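Local coordinates for centrosomal P4.1-associated protein (Danio rerio, PDB 4LD1) that probably binds tubulin and acts in centriole assembly and elongation, here as its G-box domain of successive antiparallel strands, at residues 51-55 with 67-71; 97-101 with 112-116; 150-154 with 165-169. All coordinates share one frame; numbering follows the deposited sequence.

Contact 1 of 3, residues 51-55 with 67-71; sequences PDQRV and ITYPD
Arg-54 and Tyr-69 lie side by side and point the same way. The extended arm of Arg-54 runs along the tyrosine, with CD 3.5 Å from Tyr-69 CE2. CD and CB do the touching; the guanidinium, 18° from parallel to the ring, lies beyond it and does not stack on it. Arg-54 CG sits between the backbone N and the carbonyl carbon (chi1 86°), which brings the arm to the ring's side. Ile-67 CG2 approaches the edge of the guanidinium, near its plane. Asp-52 holds the other end: Arg-54 NH1 forms a salt bridge to Asp-52 OD2 at 3.0 Å. Asp-52 OD1 accepts from the backbone N of Arg-54, so one carboxylate grips both the main chain and the side chain of the arginine. Val-55 and Thr-68 also run alongside each other, on a different face from Arg-54, with Val-55 CB 3.6 Å from Thr-68 OG1. Their backbones form an antiparallel hydrogen-bonded pair: Val-55 N to Thr-68 O at 3.0 Å, and Thr-68 N to Val-55 O at 2.9 Å. Farther out the chains part. There Pro-70 CG rests 3.7 Å from Asp-52 O, and a water links Gln-53 O to Thr-68 O, the second bond being weak. The arrangement is an Asx turn leading into paired strands, at the open end of the hairpin of strands 55-59 and 64-68, inside the domain's antiparallel series.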
ATOM      1  N   PRO A  51       9.983 -19.621 -11.234  1.00 25.35           N
ATOM      2  CA  PRO A  51       9.297 -20.920 -11.332  1.00 26.35           C
ATOM      3  C   PRO A  51       7.890 -20.939 -10.740  1.00 28.64           C
ATOM      4  O   PRO A  51       7.055 -21.740 -11.193  1.00 33.32           O
ATOM      5  CB  PRO A  51      10.209 -21.852 -10.538  1.00 32.39           C
ATOM      6  CG  PRO A  51      11.578 -21.267 -10.727  1.00 31.42           C
ATOM      7  CD  PRO A  51      11.337 -19.761 -10.672  1.00 26.74           C
ATOM      8  N   ASP A  52       7.640 -20.089  -9.745  1.00 26.07           N
ATOM      9  CA  ASP A  52       6.327 -19.987  -9.114  1.00 27.42           C
ATOM     10  C   ASP A  52       5.352 -19.158  -9.947  1.00 27.09           C
ATOM     11  O   ASP A  52       4.208 -18.924  -9.535  1.00 27.74           O
ATOM     12  CB  ASP A  52       6.439 -19.469  -7.673  1.00 28.68           C
ATOM     13  CG  ASP A  52       6.951 -18.030  -7.577  1.00 27.05           C
ATOM     14  OD1 ASP A  52       7.011 -17.326  -8.608  1.00 25.18           O
ATOM     15  OD2 ASP A  52       7.262 -17.597  -6.440  1.00 25.65           O
ATOM     16  N   GLN A  53       5.828 -18.727 -11.114  1.00 24.85           N
ATOM     17  CA  GLN A  53       5.031 -18.065 -12.145  1.00 29.22           C
ATOM     18  C   GLN A  53       4.860 -16.577 -11.890  1.00 27.24           C
ATOM     19  O   GLN A  53       4.204 -15.878 -12.670  1.00 31.03           O
ATOM     20  CB  GLN A  53       3.673 -18.752 -12.350  1.00 32.54           C
ATOM     21  CG  GLN A  53       3.792 -20.234 -12.667  1.00 42.32           C
ATOM     22  CD  GLN A  53       4.656 -20.497 -13.888  1.00 62.51           C
ATOM     23  OE1 GLN A  53       5.614 -21.268 -13.829  1.00 73.40           O
ATOM     24  NE2 GLN A  53       4.323 -19.852 -15.001  1.00 69.23           N
ATOM     25  N   ARG A  54       5.447 -16.077 -10.813  1.00 21.38           N
ATOM     26  CA  ARG A  54       5.460 -14.634 -10.636  1.00 24.11           C
ATOM     27  C   ARG A  54       6.406 -14.029 -11.669  1.00 21.78           C
ATOM     28  O   ARG A  54       7.375 -14.662 -12.111  1.00 22.24           O
ATOM     29  CB  ARG A  54       5.794 -14.218  -9.185  1.00 25.34           C
ATOM     30  CG  ARG A  54       7.255 -14.105  -8.811  1.00 24.29           C
ATOM     31  CD  ARG A  54       7.362 -13.814  -7.276  1.00 20.89           C
ATOM     32  NE  ARG A  54       8.740 -13.453  -6.914  1.00 25.26           N
ATOM     33  CZ  ARG A  54       9.701 -14.324  -6.610  1.00 23.23           C
ATOM     34  NH1 ARG A  54       9.477 -15.639  -6.606  1.00 22.92           N
ATOM     35  NH2 ARG A  54      10.899 -13.874  -6.305  1.00 24.49           N
ATOM     36  N   VAL A  55       6.075 -12.822 -12.097  1.00 20.41           N
ATOM     37  CA  VAL A  55       6.873 -12.085 -13.060  1.00 20.51           C
ATOM     38  C   VAL A  55       7.264 -10.754 -12.439  1.00 18.12           C
ATOM     39  O   VAL A  55       6.403 -10.011 -11.939  1.00 20.20           O
ATOM     40  CB  VAL A  55       6.127 -11.811 -14.372  1.00 24.26           C
ATOM     41  CG1 VAL A  55       7.070 -11.106 -15.369  1.00 28.98           C
ATOM     42  CG2 VAL A  55       5.609 -13.106 -14.989  1.00 26.38           C
ATOM     43  N   ILE A  67       5.752  -6.441  -9.521  1.00 20.84           N
ATOM     44  CA  ILE A  67       5.704  -7.885  -9.394  1.00 20.78           C
ATOM     45  C   ILE A  67       4.268  -8.318  -9.562  1.00 21.68           C
ATOM     46  O   ILE A  67       3.378  -7.861  -8.820  1.00 22.59           O
ATOM     47  CB  ILE A  67       6.202  -8.400  -8.044  1.00 20.01           C
ATOM     48  CG1 ILE A  67       7.542  -7.768  -7.674  1.00 21.02           C
ATOM     49  CG2 ILE A  67       6.306  -9.919  -8.092  1.00 22.77           C
ATOM     50  CD1 ILE A  67       8.025  -8.148  -6.311  1.00 24.82           C
ATOM     51  N   THR A  68       4.026  -9.206 -10.513  1.00 22.28           N
ATOM     52  CA  THR A  68       2.698  -9.757 -10.726  1.00 21.71           C
ATOM     53  C   THR A  68       2.680 -11.217 -10.317  1.00 22.11           C
ATOM     54  O   THR A  68       3.612 -11.971 -10.634  1.00 24.77           O
ATOM     55  CB  THR A  68       2.262  -9.625 -12.210  1.00 25.78           C
ATOM     56  OG1 THR A  68       3.099 -10.437 -13.041  1.00 33.90           O
ATOM     57  CG2 THR A  68       2.336  -8.183 -12.666  1.00 28.63           C
ATOM     58  N   TYR A  69       1.617 -11.621  -9.636  1.00 22.78           N
ATOM     59  CA  TYR A  69       1.448 -12.983  -9.148  1.00 23.90           C
ATOM     60  C   TYR A  69       0.306 -13.660  -9.892  1.00 26.42           C
ATOM     61  O   TYR A  69      -0.600 -12.990 -10.394  1.00 27.15           O
ATOM     62  CB  TYR A  69       1.151 -12.970  -7.645  1.00 21.88           C
ATOM     63  CG  TYR A  69       2.340 -12.565  -6.825  1.00 20.46           C
ATOM     64  CD1 TYR A  69       2.615 -11.224  -6.577  1.00 20.98           C
ATOM     65  CD2 TYR A  69       3.210 -13.524  -6.322  1.00 20.47           C
ATOM     66  CE1 TYR A  69       3.743 -10.855  -5.852  1.00 20.56           C
ATOM     67  CE2 TYR A  69       4.307 -13.171  -5.587  1.00 19.65           C
ATOM     68  CZ  TYR A  69       4.582 -11.842  -5.363  1.00 20.03           C
ATOM     69  OH  TYR A  69       5.712 -11.520  -4.646  1.00 21.02           O
ATOM     70  N   PRO A  70       0.335 -15.000  -9.950  1.00 29.37           N
ATOM     71  CA  PRO A  70      -0.707 -15.696 -10.715  1.00 32.28           C
ATOM     72  C   PRO A  70      -2.124 -15.531 -10.165  1.00 35.88           C
ATOM     73  O   PRO A  70      -3.061 -15.696 -10.933  1.00 41.07           O
ATOM     74  CB  PRO A  70      -0.264 -17.165 -10.686  1.00 37.79           C
ATOM     75  CG  PRO A  70       0.868 -17.249  -9.703  1.00 34.04           C
ATOM     76  CD  PRO A  70       1.437 -15.890  -9.547  1.00 28.03           C
ATOM     77  N   ASP A  71      -2.277 -15.181  -8.891  1.00 33.03           N
ATOM     78  CA  ASP A  71      -3.608 -14.985  -8.316  1.00 39.19           C
ATOM     79  C   ASP A  71      -4.137 -13.564  -8.518  1.00 34.52           C
ATOM     80  O   ASP A  71      -5.234 -13.232  -8.042  1.00 40.44           O
ATOM     81  CB  ASP A  71      -3.608 -15.351  -6.828  1.00 41.92           C
ATOM     82  CG  ASP A  71      -2.893 -14.327  -5.965  1.00 40.74           C
ATOM     83  OD1 ASP A  71      -2.093 -13.521  -6.490  1.00 33.55           O
ATOM     84  OD2 ASP A  71      -3.132 -14.340  -4.740  1.00 47.72           O
TER
HETATM   85  O   HOH W   1       2.217 -13.715 -12.709  1.00 36.36           O

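Contact 2 of 3, residues 97-101 with 112-116; sequences PDQTV and SVLTD
An Asx turn just before strand 101-104 meets the end of strand 110-113. In this turn Asp-98 OD1 accepts from Thr-100 N at 3.0 Å. Val-101 and Val-113 form an antiparallel hydrogen-bonded pair. Val-113 N gives the shorter bond, 2.8 Å to Val-101 O, and Val-101 N reaches Val-113 O at 3.1 Å. Thr-100 and Leu-114 stand side by side. The methyl CD2 of Leu-114 touches both branches of the threonine, OG1 at 3.7 Å and CG2 at 3.8 Å. Thr-100 OG1 sits beside the backbone N (chi1 -64°), close to Asp-98, and this leaves CG2 anti to that N, facing the leucine. Farther along, Thr-115 CG2 packs 3.6 Å from Asp-98 O and also meets Gln-99 CB. Two waters span the gap where the chains diverge. One links the backbones, donating to Gln-99 O and Val-113 O; the other donates to Thr-100 OG1 and accepts from Thr-115 N. Val-101 also packs on Glu-93 and Thr-95 of strand 92-95, and the backbone of Ser-112 bonds to Ile-120 in strand 119-122. The contact therefore lies between two further strands of the antiparallel series.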
ATOM      1  N   PRO A  97       7.003   6.377   2.410  1.00 37.29           N
ATOM      2  CA  PRO A  97       8.392   6.404   2.875  1.00 36.56           C
ATOM      3  C   PRO A  97       8.509   6.658   4.375  1.00 32.05           C
ATOM      4  O   PRO A  97       9.455   6.174   4.990  1.00 37.75           O
ATOM      5  CB  PRO A  97       9.025   7.540   2.053  1.00 36.49           C
ATOM      6  CG  PRO A  97       8.179   7.647   0.845  1.00 36.03           C
ATOM      7  CD  PRO A  97       6.790   7.245   1.238  1.00 33.78           C
ATOM      8  N   ASP A  98       7.550   7.376   4.967  1.00 38.27           N
ATOM      9  CA  ASP A  98       7.586   7.660   6.410  1.00 36.05           C
ATOM     10  C   ASP A  98       6.992   6.534   7.259  1.00 35.64           C
ATOM     11  O   ASP A  98       6.894   6.647   8.484  1.00 41.65           O
ATOM     12  CB  ASP A  98       6.948   9.020   6.710  1.00 37.58           C
ATOM     13  CG  ASP A  98       5.430   9.036   6.553  1.00 41.60           C
ATOM     14  OD1 ASP A  98       4.812   7.992   6.268  1.00 38.85           O
ATOM     15  OD2 ASP A  98       4.844  10.127   6.729  1.00 48.79           O
ATOM     16  N   GLN A  99       6.631   5.447   6.576  1.00 32.65           N
ATOM     17  CA  GLN A  99       6.144   4.179   7.148  1.00 30.59           C
ATOM     18  C   GLN A  99       4.689   4.207   7.606  1.00 28.06           C
ATOM     19  O   GLN A  99       4.191   3.235   8.185  1.00 29.55           O
ATOM     20  CB  GLN A  99       7.064   3.658   8.243  1.00 36.93           C
ATOM     21  CG  GLN A  99       8.477   3.295   7.700  1.00 41.41           C
ATOM     22  CD  GLN A  99       8.462   2.263   6.548  1.00 47.01           C
ATOM     23  OE1 GLN A  99       8.226   1.070   6.760  1.00 51.43           O
ATOM     24  NE2 GLN A  99       8.739   2.728   5.332  1.00 47.64           N
ATOM     25  N   THR A 100       3.995   5.289   7.289  1.00 28.12           N
ATOM     26  CA  THR A 100       2.544   5.294   7.390  1.00 26.45           C
ATOM     27  C   THR A 100       2.016   4.221   6.443  1.00 26.29           C
ATOM     28  O   THR A 100       2.503   4.097   5.323  1.00 27.30           O
ATOM     29  CB  THR A 100       1.949   6.653   7.002  1.00 28.62           C
ATOM     30  OG1 THR A 100       2.383   7.648   7.937  1.00 33.82           O
ATOM     31  CG2 THR A 100       0.398   6.604   7.004  1.00 28.61           C
ATOM     32  N   VAL A 101       1.036   3.442   6.884  1.00 25.28           N
ATOM     33  CA  VAL A 101       0.385   2.462   6.027  1.00 26.02           C
ATOM     34  C   VAL A 101      -1.053   2.887   5.787  1.00 26.21           C
ATOM     35  O   VAL A 101      -1.820   3.091   6.746  1.00 27.51           O
ATOM     36  CB  VAL A 101       0.408   1.059   6.643  1.00 27.34           C
ATOM     37  CG1 VAL A 101      -0.241   0.054   5.700  1.00 30.59           C
ATOM     38  CG2 VAL A 101       1.844   0.636   6.949  1.00 32.62           C
ATOM     39  N   SER A 112      -5.581   4.988   7.481  1.00 23.41           N
ATOM     40  CA  SER A 112      -4.169   5.249   7.624  1.00 23.06           C
ATOM     41  C   SER A 112      -3.758   4.968   9.053  1.00 21.39           C
ATOM     42  O   SER A 112      -4.435   5.377   9.990  1.00 23.31           O
ATOM     43  CB  SER A 112      -3.831   6.698   7.276  1.00 27.71           C
ATOM     44  OG  SER A 112      -4.130   7.001   5.926  1.00 27.63           O
ATOM     45  N   VAL A 113      -2.646   4.253   9.204  1.00 21.84           N
ATOM     46  CA  VAL A 113      -2.061   3.960  10.502  1.00 22.20           C
ATOM     47  C   VAL A 113      -0.682   4.590  10.568  1.00 22.28           C
ATOM     48  O   VAL A 113       0.207   4.262   9.761  1.00 24.76           O
ATOM     49  CB  VAL A 113      -1.949   2.445  10.750  1.00 26.48           C
ATOM     50  CG1 VAL A 113      -1.355   2.177  12.139  1.00 24.75           C
ATOM     51  CG2 VAL A 113      -3.319   1.757  10.568  1.00 29.25           C
ATOM     52  N   LEU A 114      -0.498   5.519  11.496  1.00 21.89           N
ATOM     53  CA  LEU A 114       0.765   6.221  11.626  1.00 22.89           C
ATOM     54  C   LEU A 114       1.691   5.406  12.508  1.00 22.87           C
ATOM     55  O   LEU A 114       1.233   4.542  13.274  1.00 23.35           O
ATOM     56  CB  LEU A 114       0.570   7.622  12.226  1.00 23.34           C
ATOM     57  CG  LEU A 114      -0.491   8.559  11.630  1.00 27.16           C
ATOM     58  CD1 LEU A 114      -0.335   9.964  12.204  1.00 28.29           C
ATOM     59  CD2 LEU A 114      -0.449   8.600  10.111  1.00 33.52           C
ATOM     60  N   THR A 115       2.981   5.708  12.456  1.00 27.01           N
ATOM     61  CA  THR A 115       3.937   4.949  13.253  1.00 29.87           C
ATOM     62  C   THR A 115       3.708   5.076  14.768  1.00 29.73           C
ATOM     63  O   THR A 115       4.084   4.184  15.526  1.00 34.54           O
ATOM     64  CB  THR A 115       5.375   5.342  12.911  1.00 31.30           C
ATOM     65  OG1 THR A 115       5.575   6.742  13.129  1.00 36.33           O
ATOM     66  CG2 THR A 115       5.649   5.037  11.462  1.00 34.45           C
ATOM     67  N   ASP A 116       3.068   6.157  15.212  1.00 25.54           N
ATOM     68  CA  ASP A 116       2.761   6.307  16.641  1.00 22.90           C
ATOM     69  C   ASP A 116       1.443   5.644  17.092  1.00 20.48           C
ATOM     70  O   ASP A 116       1.038   5.774  18.262  1.00 22.46           O
ATOM     71  CB  ASP A 116       2.804   7.789  17.030  1.00 24.81           C
ATOM     72  CG  ASP A 116       1.571   8.571  16.589  1.00 27.75           C
ATOM     73  OD1 ASP A 116       0.732   8.060  15.798  1.00 23.96           O
ATOM     74  OD2 ASP A 116       1.455   9.732  17.058  1.00 27.80           O
TER
HETATM   75  O   HOH W   2       2.477   2.900  10.308  1.00 30.21           O
HETATM   76  O   HOH W   3       3.691   7.573  10.310  1.00 32.62           O

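Contact 3 of 3, residues 150-154 with 165-169; sequences PDGTV and TQYPT
Thr-153 meets Tyr-167 and Pro-168 where an Asx turn leads into the last modelled strand pair of the G-box domain. The tight part centres on this buried threonine. Its methyl CG2 lies 3.7 Å from Tyr-167 CD1 and also touches Pro-168 CD. The two side chains of Thr-153 and Tyr-167 run alongside each other. Thr-165 CG2 sits 3.6 Å above one face of the tyrosine ring, offset toward the rim, and also approaches Thr-153 CB. The hydroxyl of Thr-153 turns to the carboxylate of its own turn. It sits between the backbone N and the carbonyl carbon (chi1 61°), and OG1 donates to Asp-151 OD1 at 2.7 Å, on the syn lone pair. The same OD1 takes Thr-153 N at 3.0 Å, from above the carboxylate plane. The next residues pair through the backbone. Val-154 and Gln-166 form an antiparallel hydrogen-bonded pair, with Gln-166 N to Val-154 O at 2.9 Å and Val-154 N to Gln-166 O at 3.1 Å.

The looser side begins at Gly-152 and is exposed. Gly-152 has positive phi (94°), and its bare CA lets Pro-168 pack close, with Pro-168 CB 3.7 Å from Gly-152 O. Here no direct backbone bond follows; a water donates to both Gly-152 O and Gln-166 O. The side chain of Gln-166 bends back along its own segment instead of crossing: Gln-166 NE2 donates to Tyr-167 O at 3.1 Å, in the carbonyl plane and on a lone pair.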
ATOM      1  N   PRO A 150     -10.115  11.234  28.499  1.00 24.28           N
ATOM      2  CA  PRO A 150      -9.699  10.214  29.469  1.00 24.58           C
ATOM      3  C   PRO A 150     -10.359  10.336  30.837  1.00 24.87           C
ATOM      4  O   PRO A 150     -10.306   9.370  31.605  1.00 29.82           O
ATOM      5  CB  PRO A 150      -8.178  10.412  29.558  1.00 27.35           C
ATOM      6  CG  PRO A 150      -7.965  11.844  29.176  1.00 26.45           C
ATOM      7  CD  PRO A 150      -9.001  12.126  28.123  1.00 23.90           C
ATOM      8  N   ASP A 151     -10.978  11.474  31.135  1.00 25.12           N
ATOM      9  CA  ASP A 151     -11.715  11.639  32.381  1.00 26.19           C
ATOM     10  C   ASP A 151     -13.108  11.013  32.281  1.00 30.84           C
ATOM     11  O   ASP A 151     -13.894  11.102  33.221  1.00 30.22           O
ATOM     12  CB  ASP A 151     -11.788  13.120  32.796  1.00 28.62           C
ATOM     13  CG  ASP A 151     -12.666  13.972  31.877  1.00 30.63           C
ATOM     14  OD1 ASP A 151     -13.177  13.466  30.857  1.00 27.89           O
ATOM     15  OD2 ASP A 151     -12.841  15.175  32.186  1.00 35.82           O
ATOM     16  N   GLY A 152     -13.407  10.389  31.139  1.00 23.95           N
ATOM     17  CA  GLY A 152     -14.634   9.638  30.966  1.00 26.46           C
ATOM     18  C   GLY A 152     -15.759  10.444  30.336  1.00 27.66           C
ATOM     19  O   GLY A 152     -16.829   9.910  30.045  1.00 29.02           O
ATOM     20  N   THR A 153     -15.534  11.735  30.139  1.00 23.33           N
ATOM     21  CA  THR A 153     -16.515  12.553  29.457  1.00 25.25           C
ATOM     22  C   THR A 153     -16.453  12.337  27.938  1.00 21.94           C
ATOM     23  O   THR A 153     -15.451  11.878  27.371  1.00 24.05           O
ATOM     24  CB  THR A 153     -16.345  14.058  29.752  1.00 27.00           C
ATOM     25  OG1 THR A 153     -15.064  14.512  29.302  1.00 27.73           O
ATOM     26  CG2 THR A 153     -16.520  14.351  31.253  1.00 32.40           C
ATOM     27  N   VAL A 154     -17.563  12.685  27.305  1.00 24.01           N
ATOM     28  CA  VAL A 154     -17.700  12.736  25.868  1.00 22.21           C
ATOM     29  C   VAL A 154     -18.281  14.095  25.527  1.00 23.03           C
ATOM     30  O   VAL A 154     -19.313  14.497  26.072  1.00 24.98           O
ATOM     31  CB  VAL A 154     -18.615  11.632  25.348  1.00 24.56           C
ATOM     32  CG1 VAL A 154     -18.774  11.734  23.856  1.00 25.85           C
ATOM     33  CG2 VAL A 154     -18.043  10.264  25.711  1.00 26.53           C
ATOM     34  N   THR A 165     -21.626  18.181  26.754  1.00 23.36           N
ATOM     35  CA  THR A 165     -20.767  17.298  27.515  1.00 24.83           C
ATOM     36  C   THR A 165     -21.598  16.293  28.287  1.00 24.90           C
ATOM     37  O   THR A 165     -22.434  16.665  29.110  1.00 25.97           O
ATOM     38  CB  THR A 165     -19.894  18.078  28.500  1.00 29.18           C
ATOM     39  OG1 THR A 165     -19.127  19.056  27.785  1.00 31.15           O
ATOM     40  CG2 THR A 165     -18.948  17.127  29.266  1.00 27.25           C
ATOM     41  N   GLN A 166     -21.362  15.022  27.992  1.00 24.49           N
ATOM     42  CA  GLN A 166     -21.961  13.921  28.708  1.00 27.32           C
ATOM     43  C   GLN A 166     -20.963  13.420  29.737  1.00 25.25           C
ATOM     44  O   GLN A 166     -19.823  13.010  29.392  1.00 27.02           O
ATOM     45  CB  GLN A 166     -22.334  12.804  27.728  1.00 28.03           C
ATOM     46  CG  GLN A 166     -22.891  11.556  28.379  1.00 33.78           C
ATOM     47  CD  GLN A 166     -24.227  11.797  29.057  1.00 40.02           C
ATOM     48  OE1 GLN A 166     -25.186  12.226  28.422  1.00 45.72           O
ATOM     49  NE2 GLN A 166     -24.287  11.532  30.350  1.00 40.43           N
ATOM     50  N   TYR A 167     -21.372  13.410  30.987  1.00 29.00           N
ATOM     51  CA  TYR A 167     -20.529  12.990  32.083  1.00 28.32           C
ATOM     52  C   TYR A 167     -20.709  11.505  32.342  1.00 34.95           C
ATOM     53  O   TYR A 167     -21.790  10.953  32.114  1.00 36.30           O
ATOM     54  CB  TYR A 167     -20.877  13.818  33.325  1.00 30.29           C
ATOM     55  CG  TYR A 167     -20.500  15.261  33.142  1.00 33.29           C
ATOM     56  CD1 TYR A 167     -19.196  15.680  33.356  1.00 37.93           C
ATOM     57  CD2 TYR A 167     -21.418  16.190  32.688  1.00 34.34           C
ATOM     58  CE1 TYR A 167     -18.824  16.990  33.162  1.00 38.44           C
ATOM     59  CE2 TYR A 167     -21.058  17.507  32.497  1.00 39.74           C
ATOM     60  CZ  TYR A 167     -19.758  17.902  32.733  1.00 40.24           C
ATOM     61  OH  TYR A 167     -19.385  19.215  32.534  1.00 44.39           O
ATOM     62  N   PRO A 168     -19.647  10.851  32.818  1.00 33.79           N
ATOM     63  CA  PRO A 168     -19.725   9.416  33.097  1.00 38.88           C
ATOM     64  C   PRO A 168     -20.585   9.106  34.315  1.00 44.91           C
ATOM     65  O   PRO A 168     -20.780   9.964  35.179  1.00 45.96           O
ATOM     66  CB  PRO A 168     -18.261   9.026  33.338  1.00 40.04           C
ATOM     67  CG  PRO A 168     -17.597  10.283  33.801  1.00 36.21           C
ATOM     68  CD  PRO A 168     -18.313  11.410  33.101  1.00 31.29           C
ATOM     69  N   THR A 169     -21.101   7.885  34.376  1.00 49.71           N
ATOM     70  CA  THR A 169     -21.945   7.466  35.490  1.00 54.96           C
ATOM     71  C   THR A 169     -21.105   7.226  36.740  1.00 55.78           C
ATOM     72  O   THR A 169     -19.911   6.930  36.647  1.00 57.03           O
ATOM     73  CB  THR A 169     -22.717   6.177  35.152  1.00 60.61           C
ATOM     74  OG1 THR A 169     -21.790   5.129  34.837  1.00 63.41           O
ATOM     75  CG2 THR A 169     -23.653   6.403  33.967  1.00 65.20           C
TER
HETATM   76  O   HOH W   4     -19.547  10.084  29.347  1.00 32.17           O

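The three contacts follow one another along the chain without nesting or crossing. Contact 1 comes first and closes the hairpin of strands 55-59 and 64-68. Contact 2 closes the hairpin of strands 101-104 and 110-113, nearer the middle of the domain; its centre is about 28 Å from that of contact 1. Contact 3 closes the hairpin of strands 154-158 and 163-166 at the C-terminal end of the modelled chain. Contacts 1 and 3 lie on opposite sides of the chain's centre, about 53 Å apart between centres. None touches another. Each joins two strands that are consecutive in the chain and adjacent in the elongated array.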